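Local coordinates for protein nitrite transporter NirC (Salmonella enterica subsp. enterica serovar Typhimurium, PDB 4FC4) that carries nitrite into and out of the cell across the cytoplasmic membrane, as a pentameric channel of the formate/nitrite transporter family, at residues K8-A13 with V91-I96; H83-T88 with A167-I172; R15-S20 with W102-Q107. One frame throughout, in Å; residues are numbered along the deposited sequence.

Contact 1 of 3, residues K8-A13 with V91-I96; sequences KCAANA and VKAGTI
A Schellman motif ends helix 80-93, and the residues on either side of its glycine, Ala93 and Thr95, meet Ala10 on the N-terminal helix 3-22. Gly94 takes up the positive phi of the motif, 89°, and the chain then turns so that Thr95 and Ile96 face the segment 8-13. The central link is polar: the hydroxyl of Thr95 donates to a backbone carbonyl of the neighbouring helix, with OG1 2.9 Å from Ala10 O. The donor comes at the oxygen well off the line of the C=O bond, at an angle of 125°, and is tilted out of the carbonyl plane. With chi1 at 67°, OG1 is tucked between the backbone N and carbonyl carbon of Thr95, while the methyl is turned to the N side, where CG2 passes 4.1 Å from Ala10 CB. Gly90 O, in the last turn of the helix, is a weak second acceptor competing for the same proton.

Small side chains frame this bond. Ala10 CB meets Ala93 CB methyl to methyl at 3.6 Å. About one turn further along helix 3-22, Ala13 faces Ile96, whose CG2 branch lies 3.8 Å from Ala13 O; the other branch brings CD1 to 4.2 Å from Ala13 CB. The Ala13 methyl also packs on Leu87 of helix 80-93, so the seam continues back along that helix.

The methyl-sized side chains on helix 3-22 are consistent with a backbone approach close enough for the short threonine side chain to reach a carbonyl. The single hydrogen bond across the segments probably orients the joint, and the alanine and isoleucine packing beside it is apolar, so the helix end is held to the N-terminal helix without any charged pair across the two segments.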
ATOM      1  N   LYS B   8     -24.584 -13.669  -9.815  1.00 50.33           N
ATOM      2  CA  LYS B   8     -23.821 -14.071  -8.643  1.00 49.59           C
ATOM      3  C   LYS B   8     -24.489 -13.765  -7.292  1.00 48.96           C
ATOM      4  O   LYS B   8     -24.515 -14.631  -6.407  1.00 50.99           O
ATOM      5  CB  LYS B   8     -22.419 -13.482  -8.702  1.00 49.82           C
ATOM      6  CG  LYS B   8     -21.408 -14.334  -9.455  1.00 50.60           C
ATOM      7  CD  LYS B   8     -20.498 -13.489 -10.349  1.00 52.08           C
ATOM      8  CE  LYS B   8     -19.038 -13.854 -10.144  1.00 54.04           C
ATOM      9  NZ  LYS B   8     -18.255 -12.995 -11.066  1.00 57.70           N
ATOM     10  N   CYS B   9     -25.062 -12.566  -7.136  1.00 47.20           N
ATOM     11  CA  CYS B   9     -25.803 -12.240  -5.905  1.00 46.98           C
ATOM     12  C   CYS B   9     -27.037 -13.094  -5.705  1.00 49.41           C
ATOM     13  O   CYS B   9     -27.349 -13.545  -4.601  1.00 49.60           O
ATOM     14  CB  CYS B   9     -26.243 -10.803  -5.933  1.00 48.92           C
ATOM     15  SG  CYS B   9     -24.888  -9.630  -5.881  1.00 51.70           S
ATOM     16  N   ALA B  10     -27.748 -13.270  -6.796  1.00 51.13           N
ATOM     17  CA  ALA B  10     -28.873 -14.145  -6.877  1.00 56.66           C
ATOM     18  C   ALA B  10     -28.507 -15.638  -6.602  1.00 57.64           C
ATOM     19  O   ALA B  10     -29.288 -16.348  -5.974  1.00 58.82           O
ATOM     20  CB  ALA B  10     -29.527 -13.978  -8.253  1.00 60.67           C
ATOM     21  N   ALA B  11     -27.350 -16.112  -7.066  1.00 54.50           N
ATOM     22  CA  ALA B  11     -26.949 -17.490  -6.765  1.00 51.63           C
ATOM     23  C   ALA B  11     -26.577 -17.518  -5.287  1.00 50.06           C
ATOM     24  O   ALA B  11     -26.937 -18.440  -4.574  1.00 52.48           O
ATOM     25  CB  ALA B  11     -25.804 -17.962  -7.632  1.00 45.57           C
ATOM     26  N   ASN B  12     -25.923 -16.477  -4.800  1.00 47.24           N
ATOM     27  CA  ASN B  12     -25.620 -16.426  -3.387  1.00 46.09           C
ATOM     28  C   ASN B  12     -26.890 -16.461  -2.483  1.00 48.66           C
ATOM     29  O   ASN B  12     -26.922 -17.066  -1.403  1.00 50.29           O
ATOM     30  CB  ASN B  12     -24.801 -15.198  -3.129  1.00 44.49           C
ATOM     31  CG  ASN B  12     -24.148 -15.212  -1.768  1.00 45.98           C
ATOM     32  OD1 ASN B  12     -23.632 -16.230  -1.309  1.00 49.56           O
ATOM     33  ND2 ASN B  12     -24.179 -14.079  -1.108  1.00 44.70           N
ATOM     34  N   ALA B  13     -27.953 -15.823  -2.939  1.00 50.39           N
ATOM     35  CA  ALA B  13     -29.145 -15.748  -2.149  1.00 49.54           C
ATOM     36  C   ALA B  13     -29.787 -17.138  -2.019  1.00 53.04           C
ATOM     37  O   ALA B  13     -30.223 -17.513  -0.904  1.00 55.73           O
ATOM     38  CB  ALA B  13     -30.078 -14.732  -2.755  1.00 48.61           C
ATOM     39  N   VAL B  91     -34.719 -12.285  -4.838  1.00 56.08           N
ATOM     40  CA  VAL B  91     -36.182 -12.187  -5.093  1.00 58.17           C
ATOM     41  C   VAL B  91     -36.411 -11.680  -6.517  1.00 58.27           C
ATOM     42  O   VAL B  91     -37.199 -12.254  -7.266  1.00 59.17           O
ATOM     43  CB  VAL B  91     -36.913 -11.302  -4.032  1.00 57.94           C
ATOM     44  CG1 VAL B  91     -38.369 -11.077  -4.399  1.00 57.79           C
ATOM     45  CG2 VAL B  91     -36.792 -11.921  -2.629  1.00 57.05           C
ATOM     46  N   LYS B  92     -35.684 -10.633  -6.900  1.00 56.89           N
ATOM     47  CA  LYS B  92     -35.823 -10.035  -8.233  1.00 58.87           C
ATOM     48  C   LYS B  92     -35.459 -11.026  -9.375  1.00 62.90           C
ATOM     49  O   LYS B  92     -36.158 -11.117 -10.382  1.00 64.33           O
ATOM     50  CB  LYS B  92     -35.025  -8.707  -8.303  1.00 57.34           C
ATOM     51  CG  LYS B  92     -35.805  -7.473  -7.808  1.00 56.67           C
ATOM     52  CD  LYS B  92     -36.740  -6.976  -8.916  1.00 59.12           C
ATOM     53  CE  LYS B  92     -37.990  -6.286  -8.397  1.00 60.99           C
ATOM     54  NZ  LYS B  92     -39.159  -6.810  -9.124  1.00 64.29           N
ATOM     55  N   ALA B  93     -34.399 -11.816  -9.201  1.00 63.23           N
ATOM     56  CA  ALA B  93     -34.003 -12.806 -10.211  1.00 62.80           C
ATOM     57  C   ALA B  93     -34.893 -14.044 -10.236  1.00 65.90           C
ATOM     58  O   ALA B  93     -34.867 -14.808 -11.196  1.00 70.04           O
ATOM     59  CB  ALA B  93     -32.576 -13.230  -9.975  1.00 65.00           C
ATOM     60  N   GLY B  94     -35.676 -14.248  -9.186  1.00 63.83           N
ATOM     61  CA  GLY B  94     -36.551 -15.422  -9.085  1.00 62.51           C
ATOM     62  C   GLY B  94     -35.875 -16.618  -8.431  1.00 62.08           C
ATOM     63  O   GLY B  94     -36.449 -17.668  -8.394  1.00 62.34           O
ATOM     64  N   THR B  95     -34.656 -16.472  -7.895  1.00 60.41           N
ATOM     65  CA  THR B  95     -33.989 -17.628  -7.249  1.00 59.42           C
ATOM     66  C   THR B  95     -34.492 -17.976  -5.826  1.00 58.83           C
ATOM     67  O   THR B  95     -34.322 -19.104  -5.347  1.00 59.80           O
ATOM     68  CB  THR B  95     -32.462 -17.496  -7.236  1.00 54.98           C
ATOM     69  OG1 THR B  95     -32.111 -16.414  -6.384  1.00 54.20           O
ATOM     70  CG2 THR B  95     -31.886 -17.299  -8.652  1.00 52.71           C
ATOM     71  N   ILE B  96     -35.100 -17.007  -5.163  1.00 59.62           N
ATOM     72  CA  ILE B  96     -35.758 -17.221  -3.882  1.00 61.70           C
ATOM     73  C   ILE B  96     -37.073 -16.420  -3.888  1.00 67.34           C
ATOM     74  O   ILE B  96     -37.234 -15.540  -4.740  1.00 73.52           O
ATOM     75  CB  ILE B  96     -34.863 -16.762  -2.719  1.00 58.06           C
ATOM     76  CG1 ILE B  96     -34.554 -15.263  -2.841  1.00 55.05           C
ATOM     77  CG2 ILE B  96     -33.561 -17.577  -2.684  1.00 57.15           C
ATOM     78  CD1 ILE B  96     -34.110 -14.635  -1.545  1.00 54.22           C
TER

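Contact 2 of 3, residues H83-T88 with A167-I172; sequences HTMFLT and AIWMAI
The Phe86 ring meets Ile172 at its edge and in its plane, CE1 lying 3.7 Å from CD1, while Met85 of its own helix sets CE over one face, 4.3 Å above the plane and displaced toward the rim. Ile168 approaches the outer end of the same ring obliquely, its CG2 3.4 Å from Phe86 CZ. The second flat group, the Trp169 indole, is also approached at a slant, by Met85 SD at 4.3 Å from CE3.

Met85 extends toward helix 150-172 with CG anti to the backbone N (chi1 -178°), then bends at its last torsion, bringing CE to 3.8 Å from Ile168 CG2. This isoleucine branch therefore sits against both the thioether methyl and the phenyl ring. The segments of helix 80-93 and helix 150-172 stand 11.4 Å apart at 59°, a spacing bridged mainly by Met85 and Phe86.

Beyond the two segments, Cys9 and Asn12 of helix 3-22 pack on Phe86. Trp169 stacks with Tyr245 and donates its NE1 hydrogen to Ala75 O of the second subunit, so the indole joins this interior to the subunit interface.

Across the segments the contact is wholly apolar. No hydrogen bond fixes its register, which rests on the fit of sulfur, methyl and ring surfaces.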
ATOM      1  N   HIS B  83     -26.807  -9.408   3.381  1.00 43.04           N
ATOM      2  CA  HIS B  83     -28.021 -10.133   3.079  1.00 46.26           C
ATOM      3  C   HIS B  83     -29.116  -9.235   2.550  1.00 47.19           C
ATOM      4  O   HIS B  83     -29.892  -9.656   1.648  1.00 46.47           O
ATOM      5  CB  HIS B  83     -28.480 -10.988   4.276  1.00 45.19           C
ATOM      6  CG  HIS B  83     -27.671 -12.251   4.480  1.00 44.70           C
ATOM      7  ND1 HIS B  83     -28.122 -13.282   5.205  1.00 47.16           N
ATOM      8  CD2 HIS B  83     -26.390 -12.618   4.022  1.00 49.98           C
ATOM      9  CE1 HIS B  83     -27.216 -14.292   5.209  1.00 49.03           C
ATOM     10  NE2 HIS B  83     -26.145 -13.891   4.481  1.00 52.08           N
ATOM     11  N   THR B  84     -29.195  -7.986   3.052  1.00 47.33           N
ATOM     12  CA  THR B  84     -30.270  -7.092   2.560  1.00 48.19           C
ATOM     13  C   THR B  84     -30.219  -6.922   1.025  1.00 48.91           C
ATOM     14  O   THR B  84     -31.307  -6.968   0.356  1.00 45.85           O
ATOM     15  CB  THR B  84     -30.317  -5.698   3.218  1.00 46.43           C
ATOM     16  OG1 THR B  84     -29.157  -4.975   2.858  1.00 46.14           O
ATOM     17  CG2 THR B  84     -30.462  -5.765   4.714  1.00 46.22           C
ATOM     18  N   MET B  85     -28.984  -6.716   0.494  1.00 46.20           N
ATOM     19  CA  MET B  85     -28.728  -6.683  -0.970  1.00 47.34           C
ATOM     20  C   MET B  85     -28.889  -8.030  -1.674  1.00 49.02           C
ATOM     21  O   MET B  85     -29.604  -8.104  -2.679  1.00 55.70           O
ATOM     22  CB  MET B  85     -27.355  -6.112  -1.312  1.00 49.15           C
ATOM     23  CG  MET B  85     -27.028  -5.991  -2.804  1.00 48.38           C
ATOM     24  SD  MET B  85     -25.362  -5.247  -2.985  1.00 46.58           S
ATOM     25  CE  MET B  85     -24.285  -6.626  -2.609  1.00 40.91           C
ATOM     26  N   PHE B  86     -28.269  -9.085  -1.141  1.00 45.70           N
ATOM     27  CA  PHE B  86     -28.188 -10.364  -1.843  1.00 47.77           C
ATOM     28  C   PHE B  86     -29.596 -10.906  -2.070  1.00 52.05           C
ATOM     29  O   PHE B  86     -30.000 -11.319  -3.205  1.00 52.91           O
ATOM     30  CB  PHE B  86     -27.346 -11.401  -1.043  1.00 47.80           C
ATOM     31  CG  PHE B  86     -25.840 -11.167  -1.070  1.00 46.59           C
ATOM     32  CD1 PHE B  86     -25.129 -11.081  -2.279  1.00 48.68           C
ATOM     33  CD2 PHE B  86     -25.110 -11.061   0.131  1.00 46.77           C
ATOM     34  CE1 PHE B  86     -23.729 -10.886  -2.287  1.00 46.04           C
ATOM     35  CE2 PHE B  86     -23.721 -10.860   0.130  1.00 42.87           C
ATOM     36  CZ  PHE B  86     -23.033 -10.760  -1.073  1.00 41.04           C
ATOM     37  N   LEU B  87     -30.343 -10.915  -0.963  1.00 52.61           N
ATOM     38  CA  LEU B  87     -31.679 -11.460  -0.955  1.00 55.20           C
ATOM     39  C   LEU B  87     -32.618 -10.665  -1.847  1.00 58.21           C
ATOM     40  O   LEU B  87     -33.498 -11.236  -2.468  1.00 62.90           O
ATOM     41  CB  LEU B  87     -32.197 -11.589   0.468  1.00 54.11           C
ATOM     42  CG  LEU B  87     -31.323 -12.454   1.387  1.00 53.46           C
ATOM     43  CD1 LEU B  87     -32.012 -12.614   2.726  1.00 56.03           C
ATOM     44  CD2 LEU B  87     -31.085 -13.841   0.805  1.00 55.10           C
ATOM     45  N   THR B  88     -32.389  -9.363  -1.963  1.00 58.42           N
ATOM     46  CA  THR B  88     -33.234  -8.515  -2.795  1.00 59.75           C
ATOM     47  C   THR B  88     -33.084  -8.962  -4.252  1.00 61.96           C
ATOM     48  O   THR B  88     -34.105  -9.276  -4.936  1.00 66.30           O
ATOM     49  CB  THR B  88     -32.860  -7.019  -2.622  1.00 59.36           C
ATOM     50  OG1 THR B  88     -33.357  -6.569  -1.350  1.00 59.91           O
ATOM     51  CG2 THR B  88     -33.446  -6.160  -3.743  1.00 57.24           C
ATOM     52  N   ALA B 167     -18.904  -2.040  -1.100  1.00 41.30           N
ATOM     53  CA  ALA B 167     -17.683  -2.792  -0.923  1.00 37.13           C
ATOM     54  C   ALA B 167     -17.946  -4.245  -1.331  1.00 38.45           C
ATOM     55  O   ALA B 167     -17.166  -4.858  -2.049  1.00 38.18           O
ATOM     56  CB  ALA B 167     -17.229  -2.693   0.524  1.00 37.24           C
ATOM     57  N   ILE B 168     -19.092  -4.781  -0.933  1.00 39.24           N
ATOM     58  CA  ILE B 168     -19.395  -6.175  -1.258  1.00 38.42           C
ATOM     59  C   ILE B 168     -19.524  -6.393  -2.755  1.00 40.31           C
ATOM     60  O   ILE B 168     -18.953  -7.342  -3.322  1.00 44.29           O
ATOM     61  CB  ILE B 168     -20.665  -6.623  -0.540  1.00 37.79           C
ATOM     62  CG1 ILE B 168     -20.386  -6.638   0.986  1.00 34.67           C
ATOM     63  CG2 ILE B 168     -21.078  -7.942  -1.104  1.00 37.27           C
ATOM     64  CD1 ILE B 168     -21.629  -6.752   1.820  1.00 32.55           C
ATOM     65  N   TRP B 169     -20.243  -5.465  -3.380  1.00 41.89           N
ATOM     66  CA  TRP B 169     -20.433  -5.358  -4.814  1.00 41.80           C
ATOM     67  C   TRP B 169     -19.119  -5.297  -5.550  1.00 41.80           C
ATOM     68  O   TRP B 169     -18.858  -6.126  -6.449  1.00 43.06           O
ATOM     69  CB  TRP B 169     -21.224  -4.088  -5.079  1.00 42.31           C
ATOM     70  CG  TRP B 169     -21.649  -3.865  -6.517  1.00 42.36           C
ATOM     71  CD1 TRP B 169     -21.097  -2.980  -7.433  1.00 41.50           C
ATOM     72  CD2 TRP B 169     -22.752  -4.522  -7.229  1.00 43.14           C
ATOM     73  NE1 TRP B 169     -21.753  -3.055  -8.638  1.00 44.28           N
ATOM     74  CE2 TRP B 169     -22.756  -3.961  -8.582  1.00 45.64           C
ATOM     75  CE3 TRP B 169     -23.695  -5.497  -6.893  1.00 42.84           C
ATOM     76  CZ2 TRP B 169     -23.669  -4.373  -9.549  1.00 49.37           C
ATOM     77  CZ3 TRP B 169     -24.606  -5.907  -7.863  1.00 45.52           C
ATOM     78  CH2 TRP B 169     -24.603  -5.360  -9.164  1.00 49.12           C
ATOM     79  N   MET B 170     -18.296  -4.302  -5.215  1.00 40.77           N
ATOM     80  CA  MET B 170     -17.002  -4.134  -5.898  1.00 41.45           C
ATOM     81  C   MET B 170     -16.086  -5.343  -5.716  1.00 40.12           C
ATOM     82  O   MET B 170     -15.347  -5.707  -6.612  1.00 39.82           O
ATOM     83  CB  MET B 170     -16.300  -2.859  -5.457  1.00 39.12           C
ATOM     84  CG  MET B 170     -16.980  -1.559  -5.854  1.00 41.90           C
ATOM     85  SD  MET B 170     -15.959  -0.186  -5.292  1.00 47.12           S
ATOM     86  CE  MET B 170     -14.829  -0.091  -6.636  1.00 52.92           C
ATOM     87  N   ALA B 171     -16.123  -5.936  -4.521  1.00 42.47           N
ATOM     88  CA  ALA B 171     -15.384  -7.181  -4.248  1.00 39.87           C
ATOM     89  C   ALA B 171     -15.847  -8.303  -5.161  1.00 40.91           C
ATOM     90  O   ALA B 171     -15.015  -9.008  -5.732  1.00 44.41           O
ATOM     91  CB  ALA B 171     -15.514  -7.581  -2.791  1.00 32.84           C
ATOM     92  N   ILE B 172     -17.164  -8.427  -5.375  1.00 42.50           N
ATOM     93  CA  ILE B 172     -17.646  -9.457  -6.297  1.00 42.54           C
ATOM     94  C   ILE B 172     -17.135  -9.261  -7.719  1.00 47.63           C
ATOM     95  O   ILE B 172     -16.874 -10.246  -8.420  1.00 49.33           O
ATOM     96  CB  ILE B 172     -19.163  -9.605  -6.273  1.00 45.75           C
ATOM     97  CG1 ILE B 172     -19.577 -10.313  -4.996  1.00 44.03           C
ATOM     98  CG2 ILE B 172     -19.653 -10.431  -7.458  1.00 42.73           C
ATOM     99  CD1 ILE B 172     -21.064 -10.240  -4.740  1.00 48.97           C
TER

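Contact 3 of 3, residues R15-S20 with W102-Q107; sequences RIARLS and WAILPQ
Ile104 projects from helix 98-125 onto helix 3-22 and overlaps Ala17, its terminal CD1 lying 3.6 Å from Ala17 CA and 4.0 Å from Ala17 CB. The methyl thus rests against the backbone as well as the side chain of a residue small enough to let it in. Its CG1 branch is anti to the carbonyl carbon (chi1 -65°) and runs out straight from there, which carries CD1 to that depth; the CG2 branch, on the other side of CB, meets Ile16 CG2 at 3.9 Å as the two isoleucines pass at an oblique angle.

A more polar patch follows one turn along. Ser20 OG stands 4.1 Å from Ile104 CG1 and 3.2 Å from Gln107 NE2. Gln107 reaches this place with its chain extended beyond CG, so that its amide end comes up to the hydroxyl.

The two helix segments are 10.7 Å apart and cross at 73°, which confines the touching to one short patch. Helix 98-125 is kinked here, where Pro106 has no N-H to give to the preceding turn. Separately, Ile104 O accepts a hydrogen bond from the Thr108 hydroxyl. Around the patch, Phe27 of helix 24-51 packs on Ile16, Ser20 and Gln107, and Leu87 of helix 80-93 on Ile104.

The joint therefore changes character along its length, from branched aliphatic packing at Ile16 and Ala17 to a neighbouring hydroxyl and amide at Ser20 and Gln107. Its aliphatic half probably sets how deeply Ile104 sits, with the polar pair lying at the border of that packing.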
ATOM      1  N   ARG B  15     -28.129 -19.941  -2.184  1.00 53.96           N
ATOM      2  CA  ARG B  15     -27.191 -20.652  -1.322  1.00 54.13           C
ATOM      3  C   ARG B  15     -27.448 -20.353   0.130  1.00 52.07           C
ATOM      4  O   ARG B  15     -27.403 -21.279   0.941  1.00 52.24           O
ATOM      5  CB  ARG B  15     -25.736 -20.275  -1.650  1.00 54.59           C
ATOM      6  CG  ARG B  15     -24.711 -21.164  -0.956  1.00 54.19           C
ATOM      7  CD  ARG B  15     -23.324 -20.534  -0.885  1.00 53.34           C
ATOM      8  NE  ARG B  15     -23.307 -19.135  -0.445  1.00 54.71           N
ATOM      9  CZ  ARG B  15     -23.257 -18.719   0.835  1.00 58.32           C
ATOM     10  NH1 ARG B  15     -23.275 -19.589   1.841  1.00 58.19           N
ATOM     11  NH2 ARG B  15     -23.237 -17.420   1.128  1.00 47.92           N
ATOM     12  N   ILE B  16     -27.678 -19.063   0.447  1.00 48.01           N
ATOM     13  CA  ILE B  16     -28.043 -18.632   1.796  1.00 46.73           C
ATOM     14  C   ILE B  16     -29.350 -19.325   2.228  1.00 50.50           C
ATOM     15  O   ILE B  16     -29.425 -19.917   3.301  1.00 49.10           O
ATOM     16  CB  ILE B  16     -28.174 -17.098   1.874  1.00 45.51           C
ATOM     17  CG1 ILE B  16     -26.803 -16.412   1.778  1.00 40.76           C
ATOM     18  CG2 ILE B  16     -28.914 -16.654   3.151  1.00 44.72           C
ATOM     19  CD1 ILE B  16     -26.912 -14.938   1.437  1.00 37.72           C
ATOM     20  N   ALA B  17     -30.353 -19.287   1.351  1.00 52.53           N
ATOM     21  CA  ALA B  17     -31.588 -19.997   1.550  1.00 55.28           C
ATOM     22  C   ALA B  17     -31.385 -21.475   1.798  1.00 60.82           C
ATOM     23  O   ALA B  17     -32.068 -22.039   2.669  1.00 60.72           O
ATOM     24  CB  ALA B  17     -32.499 -19.801   0.363  1.00 57.79           C
ATOM     25  N   ARG B  18     -30.468 -22.113   1.048  1.00 62.37           N
ATOM     26  CA  ARG B  18     -30.278 -23.583   1.203  1.00 62.82           C
ATOM     27  C   ARG B  18     -29.631 -23.829   2.547  1.00 61.44           C
ATOM     28  O   ARG B  18     -30.017 -24.758   3.277  1.00 62.23           O
ATOM     29  CB  ARG B  18     -29.489 -24.258   0.050  1.00 59.18           C
ATOM     30  CG  ARG B  18     -30.309 -24.441  -1.233  1.00 60.82           C
ATOM     31  CD  ARG B  18     -29.610 -25.260  -2.314  1.00 62.17           C
ATOM     32  NE  ARG B  18     -28.356 -24.628  -2.701  1.00 61.07           N
ATOM     33  CZ  ARG B  18     -28.229 -23.696  -3.639  1.00 59.37           C
ATOM     34  NH1 ARG B  18     -27.050 -23.190  -3.864  1.00 58.89           N
ATOM     35  NH2 ARG B  18     -29.272 -23.282  -4.358  1.00 64.67           N
ATOM     36  N   LEU B  19     -28.695 -22.944   2.887  1.00 56.13           N
ATOM     37  CA  LEU B  19     -28.004 -23.027   4.154  1.00 53.53           C
ATOM     38  C   LEU B  19     -28.986 -22.910   5.331  1.00 55.92           C
ATOM     39  O   LEU B  19     -28.947 -23.726   6.239  1.00 57.07           O
ATOM     40  CB  LEU B  19     -26.912 -21.984   4.236  1.00 47.39           C
ATOM     41  CG  LEU B  19     -26.049 -21.992   5.499  1.00 46.89           C
ATOM     42  CD1 LEU B  19     -25.317 -23.308   5.539  1.00 47.29           C
ATOM     43  CD2 LEU B  19     -25.053 -20.818   5.510  1.00 44.17           C
ATOM     44  N   SER B  20     -29.867 -21.917   5.287  1.00 56.42           N
ATOM     45  CA  SER B  20     -30.818 -21.655   6.343  1.00 57.12           C
ATOM     46  C   SER B  20     -31.712 -22.872   6.622  1.00 60.25           C
ATOM     47  O   SER B  20     -31.918 -23.266   7.772  1.00 63.97           O
ATOM     48  CB  SER B  20     -31.647 -20.426   5.964  1.00 58.47           C
ATOM     49  OG  SER B  20     -32.624 -20.136   6.954  1.00 64.45           O
ATOM     50  N   TRP B 102     -37.688 -12.447   3.745  1.00 64.82           N
ATOM     51  CA  TRP B 102     -38.114 -12.004   5.074  1.00 64.53           C
ATOM     52  C   TRP B 102     -38.026 -13.042   6.180  1.00 63.35           C
ATOM     53  O   TRP B 102     -37.911 -12.681   7.328  1.00 65.10           O
ATOM     54  CB  TRP B 102     -39.472 -11.318   5.019  1.00 63.56           C
ATOM     55  CG  TRP B 102     -39.523 -10.141   4.064  1.00 63.59           C
ATOM     56  CD1 TRP B 102     -40.366  -9.989   2.963  1.00 68.86           C
ATOM     57  CD2 TRP B 102     -38.722  -8.894   4.097  1.00 64.21           C
ATOM     58  NE1 TRP B 102     -40.161  -8.777   2.338  1.00 67.81           N
ATOM     59  CE2 TRP B 102     -39.187  -8.076   2.959  1.00 64.11           C
ATOM     60  CE3 TRP B 102     -37.685  -8.393   4.921  1.00 61.94           C
ATOM     61  CZ2 TRP B 102     -38.643  -6.828   2.677  1.00 61.30           C
ATOM     62  CZ3 TRP B 102     -37.157  -7.128   4.627  1.00 59.29           C
ATOM     63  CH2 TRP B 102     -37.628  -6.365   3.533  1.00 62.69           C
ATOM     64  N   ALA B 103     -38.018 -14.335   5.878  1.00 61.81           N
ATOM     65  CA  ALA B 103     -37.798 -15.320   6.929  1.00 60.27           C
ATOM     66  C   ALA B 103     -36.301 -15.386   7.333  1.00 60.90           C
ATOM     67  O   ALA B 103     -35.947 -15.703   8.468  1.00 61.32           O
ATOM     68  CB  ALA B 103     -38.291 -16.665   6.464  1.00 61.55           C
ATOM     69  N   ILE B 104     -35.425 -15.045   6.399  1.00 56.22           N
ATOM     70  CA  ILE B 104     -34.024 -15.196   6.617  1.00 56.95           C
ATOM     71  C   ILE B 104     -33.369 -13.988   7.310  1.00 57.47           C
ATOM     72  O   ILE B 104     -32.583 -14.168   8.256  1.00 59.54           O
ATOM     73  CB  ILE B 104     -33.324 -15.533   5.280  1.00 56.94           C
ATOM     74  CG1 ILE B 104     -33.806 -16.926   4.771  1.00 56.21           C
ATOM     75  CG2 ILE B 104     -31.827 -15.425   5.436  1.00 49.92           C
ATOM     76  CD1 ILE B 104     -33.144 -17.388   3.495  1.00 55.32           C
ATOM     77  N   LEU B 105     -33.675 -12.773   6.831  1.00 55.45           N
ATOM     78  CA  LEU B 105     -33.021 -11.550   7.315  1.00 50.46           C
ATOM     79  C   LEU B 105     -32.999 -11.464   8.864  1.00 51.08           C
ATOM     80  O   LEU B 105     -31.942 -11.182   9.424  1.00 49.00           O
ATOM     81  CB  LEU B 105     -33.630 -10.274   6.691  1.00 47.70           C
ATOM     82  CG  LEU B 105     -33.214  -9.931   5.265  1.00 49.67           C
ATOM     83  CD1 LEU B 105     -34.043  -8.763   4.795  1.00 44.11           C
ATOM     84  CD2 LEU B 105     -31.691  -9.610   5.140  1.00 45.83           C
ATOM     85  N   PRO B 106     -34.155 -11.691   9.547  1.00 50.08           N
ATOM     86  CA  PRO B 106     -34.148 -11.590  11.026  1.00 51.21           C
ATOM     87  C   PRO B 106     -33.230 -12.641  11.706  1.00 53.56           C
ATOM     88  O   PRO B 106     -32.577 -12.348  12.732  1.00 54.60           O
ATOM     89  CB  PRO B 106     -35.645 -11.819  11.424  1.00 52.27           C
ATOM     90  CG  PRO B 106     -36.330 -12.333  10.182  1.00 51.63           C
ATOM     91  CD  PRO B 106     -35.527 -11.796   9.007  1.00 51.12           C
ATOM     92  N   GLN B 107     -33.213 -13.862  11.171  1.00 53.13           N
ATOM     93  CA  GLN B 107     -32.251 -14.866  11.611  1.00 53.74           C
ATOM     94  C   GLN B 107     -30.784 -14.403  11.469  1.00 48.38           C
ATOM     95  O   GLN B 107     -29.982 -14.602  12.409  1.00 43.91           O
ATOM     96  CB  GLN B 107     -32.360 -16.121  10.786  1.00 58.82           C
ATOM     97  CG  GLN B 107     -33.717 -16.789  10.730  1.00 65.40           C
ATOM     98  CD  GLN B 107     -33.559 -18.233  10.243  1.00 71.73           C
ATOM     99  OE1 GLN B 107     -34.504 -18.992  10.313  1.00 63.94           O
ATOM    100  NE2 GLN B 107     -32.328 -18.612   9.753  1.00 65.92           N
TER

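From the N terminus, helix 3-22 supplies the first partners of two contacts: contact 1 closes a loop of 77 intervening residues at the end of helix 80-93, and contact 3 closes one of 81 on the next helix, 98-125. Contact 2 starts from helix 80-93 and closes 78 residues later on helix 150-172. Every pair of loops crosses and none nests. The contacts also touch directly: Ala13 packs on Phe86, Ile96 on Ala17, and His83 on Ile16 and Leu105. Together they tie the N-terminal helix to two consecutive helices, and the earlier of these to helix 150-172.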